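Local coordinates for protein L-amino acid deaminase (Proteus vulgaris, PDB 5I39) that probably catalyses the FAD-dependent oxidative deamination of L-amino acids as a membrane-bound flavoenzyme, at residues R135-E140 with I149-R154. Sequence-based numbering, arbitrary orientation.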
ATOM      1  N   ARG A 135      11.391  -4.431 -22.047  1.00 10.42           N
ATOM      2  CA  ARG A 135      11.762  -3.411 -23.028  1.00 10.55           C
ATOM      3  C   ARG A 135      10.544  -2.881 -23.782  1.00 10.31           C
ATOM      4  O   ARG A 135      10.397  -1.665 -23.942  1.00 10.79           O
ATOM      5  CB  ARG A 135      12.826  -3.924 -23.992  1.00 10.43           C
ATOM      6  CG  ARG A 135      14.225  -3.821 -23.424  1.00  9.84           C
ATOM      7  CD  ARG A 135      15.251  -4.475 -24.320  1.00 10.21           C
ATOM      8  NE  ARG A 135      16.588  -3.927 -24.096  1.00  9.61           N
ATOM      9  CZ  ARG A 135      17.733  -4.574 -24.315  1.00 10.07           C
ATOM     10  NH1 ARG A 135      17.743  -5.837 -24.735  1.00 11.06           N
ATOM     11  NH2 ARG A 135      18.888  -3.951 -24.099  1.00 10.56           N
ATOM     12  N   LYS A 136       9.656  -3.781 -24.200  1.00 10.89           N
ATOM     13  CA  LYS A 136       8.421  -3.362 -24.864  1.00 11.44           C
ATOM     14  C   LYS A 136       7.561  -2.505 -23.933  1.00 10.56           C
ATOM     15  O   LYS A 136       7.004  -1.494 -24.354  1.00 10.60           O
ATOM     16  CB  LYS A 136       7.610  -4.563 -25.361  1.00 13.22           C
ATOM     17  CG  LYS A 136       6.412  -4.159 -26.210  1.00 15.91           C
ATOM     18  CD  LYS A 136       5.559  -5.337 -26.642  1.00 18.07           C
ATOM     19  CE  LYS A 136       4.387  -4.858 -27.481  1.00 21.99           C
ATOM     20  NZ  LYS A 136       3.502  -5.971 -27.913  1.00 23.68           N
ATOM     21  N   TRP A 137       7.446  -2.930 -22.677  1.00 10.29           N
ATOM     22  CA  TRP A 137       6.668  -2.202 -21.678  1.00 10.19           C
ATOM     23  C   TRP A 137       7.180  -0.763 -21.510  1.00  9.60           C
ATOM     24  O   TRP A 137       6.393   0.185 -21.522  1.00  9.61           O
ATOM     25  CB  TRP A 137       6.668  -2.969 -20.344  1.00 10.12           C
ATOM     26  CG  TRP A 137       5.800  -2.335 -19.315  1.00  9.85           C
ATOM     27  CD1 TRP A 137       4.467  -2.545 -19.123  1.00 10.36           C
ATOM     28  CD2 TRP A 137       6.196  -1.354 -18.356  1.00  9.55           C
ATOM     29  NE1 TRP A 137       4.006  -1.755 -18.098  1.00 10.31           N
ATOM     30  CE2 TRP A 137       5.048  -1.014 -17.608  1.00  9.81           C
ATOM     31  CE3 TRP A 137       7.415  -0.741 -18.042  1.00  9.65           C
ATOM     32  CZ2 TRP A 137       5.081  -0.078 -16.572  1.00 10.20           C
ATOM     33  CZ3 TRP A 137       7.448   0.193 -17.012  1.00  9.93           C
ATOM     34  CH2 TRP A 137       6.285   0.516 -16.294  1.00 10.13           C
ATOM     35  N   ILE A 138       8.496  -0.603 -21.395  1.00  9.56           N
ATOM     36  CA  ILE A 138       9.090   0.733 -21.248  1.00  9.32           C
ATOM     37  C   ILE A 138       8.897   1.566 -22.523  1.00  9.60           C
ATOM     38  O   ILE A 138       8.509   2.732 -22.452  1.00  9.60           O
ATOM     39  CB  ILE A 138      10.585   0.673 -20.877  1.00  9.18           C
ATOM     40  CG1 ILE A 138      10.787  -0.046 -19.531  1.00  9.23           C
ATOM     41  CG2 ILE A 138      11.158   2.084 -20.767  1.00  9.36           C
ATOM     42  CD1 ILE A 138      12.227  -0.379 -19.200  1.00 10.16           C
ATOM     43  N   ASP A 139       9.184   0.965 -23.677  1.00 10.00           N
ATOM     44  CA  ASP A 139       9.014   1.648 -24.964  0.50 10.47           C
ATOM     45  C   ASP A 139       7.581   2.152 -25.112  1.00 10.27           C
ATOM     46  O   ASP A 139       7.358   3.344 -25.354  1.00  9.90           O
ATOM     47  CB  ASP A 139       9.374   0.724 -26.134  0.50 10.96           C
ATOM     48  CG  ASP A 139       9.326   1.434 -27.490  0.50 11.74           C
ATOM     49  OD1 ASP A 139       9.186   2.675 -27.535  0.50  9.97           O
ATOM     50  OD2 ASP A 139       9.428   0.744 -28.522  0.50 12.91           O
ATOM     51  N   GLU A 140       6.615   1.256 -24.948  1.00 10.16           N
ATOM     52  CA  GLU A 140       5.211   1.636 -25.098  1.00 10.60           C
ATOM     53  C   GLU A 140       4.805   2.763 -24.149  1.00 10.11           C
ATOM     54  O   GLU A 140       4.127   3.705 -24.559  1.00 10.71           O
ATOM     55  CB  GLU A 140       4.298   0.418 -24.919  1.00 11.62           C
ATOM     56  CG  GLU A 140       4.362  -0.568 -26.079  1.00 13.67           C
ATOM     57  CD  GLU A 140       3.938   0.045 -27.404  1.00 15.92           C
ATOM     58  OE1 GLU A 140       2.931   0.779 -27.437  1.00 18.79           O
ATOM     59  OE2 GLU A 140       4.624  -0.194 -28.415  1.00 18.11           O
ATOM     60  N   ILE A 149       4.024  14.262 -15.414  1.00 11.51           N
ATOM     61  CA  ILE A 149       5.012  13.797 -14.435  1.00 10.64           C
ATOM     62  C   ILE A 149       6.033  12.949 -15.212  1.00 10.23           C
ATOM     63  O   ILE A 149       5.637  11.963 -15.842  1.00  9.68           O
ATOM     64  CB  ILE A 149       4.357  12.947 -13.326  1.00 10.70           C
ATOM     65  CG1 ILE A 149       3.380  13.795 -12.503  1.00 11.35           C
ATOM     66  CG2 ILE A 149       5.409  12.339 -12.402  1.00 11.19           C
ATOM     67  CD1 ILE A 149       2.333  12.976 -11.782  1.00 12.21           C
ATOM     68  N   PRO A 150       7.332  13.322 -15.195  1.00 10.80           N
ATOM     69  CA  PRO A 150       8.298  12.571 -16.000  0.70 10.76           C
ATOM     70  C   PRO A 150       8.426  11.095 -15.620  1.00 10.18           C
ATOM     71  O   PRO A 150       8.415  10.760 -14.436  1.00 10.74           O
ATOM     72  CB  PRO A 150       9.609  13.322 -15.748  0.70 11.93           C
ATOM     73  CG  PRO A 150       9.175  14.725 -15.499  0.70 12.47           C
ATOM     74  CD  PRO A 150       7.921  14.579 -14.690  0.70 12.13           C
ATOM     75  N   PHE A 151       8.545  10.243 -16.630  1.00  9.64           N
ATOM     76  CA  PHE A 151       8.750   8.808 -16.482  1.00  9.32           C
ATOM     77  C   PHE A 151      10.249   8.579 -16.357  1.00  9.91           C
ATOM     78  O   PHE A 151      11.026   9.155 -17.121  1.00 11.76           O
ATOM     79  CB  PHE A 151       8.182   8.144 -17.739  1.00  9.55           C
ATOM     80  CG  PHE A 151       8.181   6.632 -17.744  1.00  9.50           C
ATOM     81  CD1 PHE A 151       7.733   5.890 -16.652  1.00  9.80           C
ATOM     82  CD2 PHE A 151       8.542   5.947 -18.905  1.00 10.16           C
ATOM     83  CE1 PHE A 151       7.697   4.502 -16.704  1.00  9.89           C
ATOM     84  CE2 PHE A 151       8.502   4.564 -18.961  1.00 10.75           C
ATOM     85  CZ  PHE A 151       8.077   3.841 -17.861  1.00 10.34           C
ATOM     86  N   LYS A 152      10.659   7.754 -15.389  1.00  9.03           N
ATOM     87  CA  LYS A 152      12.085   7.594 -15.048  1.00  9.25           C
ATOM     88  C   LYS A 152      12.561   6.142 -14.998  1.00  9.08           C
ATOM     89  O   LYS A 152      13.529   5.820 -14.310  1.00 11.46           O
ATOM     90  CB  LYS A 152      12.389   8.332 -13.734  1.00 10.34           C
ATOM     91  CG  LYS A 152      12.102   9.828 -13.826  1.00 13.40           C
ATOM     92  CD  LYS A 152      13.004  10.693 -12.963  1.00 16.28           C
ATOM     93  CE  LYS A 152      12.935  12.159 -13.386  1.00 17.76           C
ATOM     94  NZ  LYS A 152      14.091  12.592 -14.220  1.00 21.62           N
ATOM     95  N   THR A 153      11.926   5.287 -15.790  1.00  8.19           N
ATOM     96  CA  THR A 153      12.270   3.871 -15.854  1.00  8.14           C
ATOM     97  C   THR A 153      12.987   3.577 -17.162  1.00  8.07           C
ATOM     98  O   THR A 153      12.534   3.989 -18.232  1.00  8.66           O
ATOM     99  CB  THR A 153      11.012   3.021 -15.722  1.00  7.95           C
ATOM    100  OG1 THR A 153      10.393   3.356 -14.480  1.00  8.16           O
ATOM    101  CG2 THR A 153      11.336   1.540 -15.733  1.00  8.05           C
ATOM    102  N   ARG A 154      14.097   2.852 -17.073  1.00  7.98           N
ATOM    103  CA  ARG A 154      14.943   2.608 -18.232  1.00  8.35           C
ATOM    104  C   ARG A 154      15.863   1.424 -17.989  1.00  8.24           C
ATOM    105  O   ARG A 154      16.127   1.046 -16.841  1.00  8.71           O
ATOM    106  CB  ARG A 154      15.754   3.863 -18.565  1.00  8.86           C
ATOM    107  CG  ARG A 154      16.633   4.364 -17.433  1.00  9.06           C
ATOM    108  CD  ARG A 154      17.194   5.750 -17.715  1.00  9.20           C
ATOM    109  NE  ARG A 154      17.799   6.270 -16.493  1.00  9.27           N
ATOM    110  CZ  ARG A 154      19.019   5.970 -16.045  1.00  9.36           C
ATOM    111  NH1 ARG A 154      19.852   5.209 -16.751  1.00  9.48           N
ATOM    112  NH2 ARG A 154      19.424   6.472 -14.882  1.00 10.01           N
TER
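Ile-138 and Trp-137, neighbours on helix 128-143, meet Phe-151 and Thr-153 on the chain that returns from the helix into strand 153-156, a helix-loop-strand connection at the surface of an FAD-dependent oxidoreductase of the DAO family, in which the helix packs on the incoming loop and the start of the strand. No hydrogen bond joins the two segments; the contact is largely apolar and buries 214 Å². Phe-151 reaches across to the helix because its CG stands anti to the backbone N (chi1 -175°), and its outer edge does the touching. Phe-151 CZ lies 3.8 Å from Trp-137 CZ3, which sits at the phenyl edge, in the plane of that ring. The six-membered ring of Trp-137 and the Phe-151 ring are inclined at 64°, centroids 6.0 Å apart, an oblique aromatic pair. One ring atom further round, Phe-151 CE2 meets the helix backbone at Ile-138 O, 3.9 Å away, and packs against Ile-138 CG2 at 4.1 Å. The phenyl group also folds over its own chain, with Thr-153 N above the centre of one face.

Both branches of Ile-138 are used. CG2 bears on the strand backbone, whereas the CG1 arm, extended at chi2 169°, carries Ile-138 CD1 to within 4.1 Å of Thr-153 CG2 and 4.2 Å of Arg-154 CA. That threonine methyl also approaches the indole near its plane, at the edge. On the polar side of the indole, Trp-137 NE1 is hydrogen-bonded to Met-88 O, which probably helps fix the ring's rotation. Arg-154 directs its guanidinium elsewhere, into salt bridges with Glu-160 and Glu-179, while backbone bonding to Phe-177 ties the strand to neighbouring strand 175-178. The closest approach between the segments is 3.5 Å, from Ile-138 CG2 to Thr-153 O.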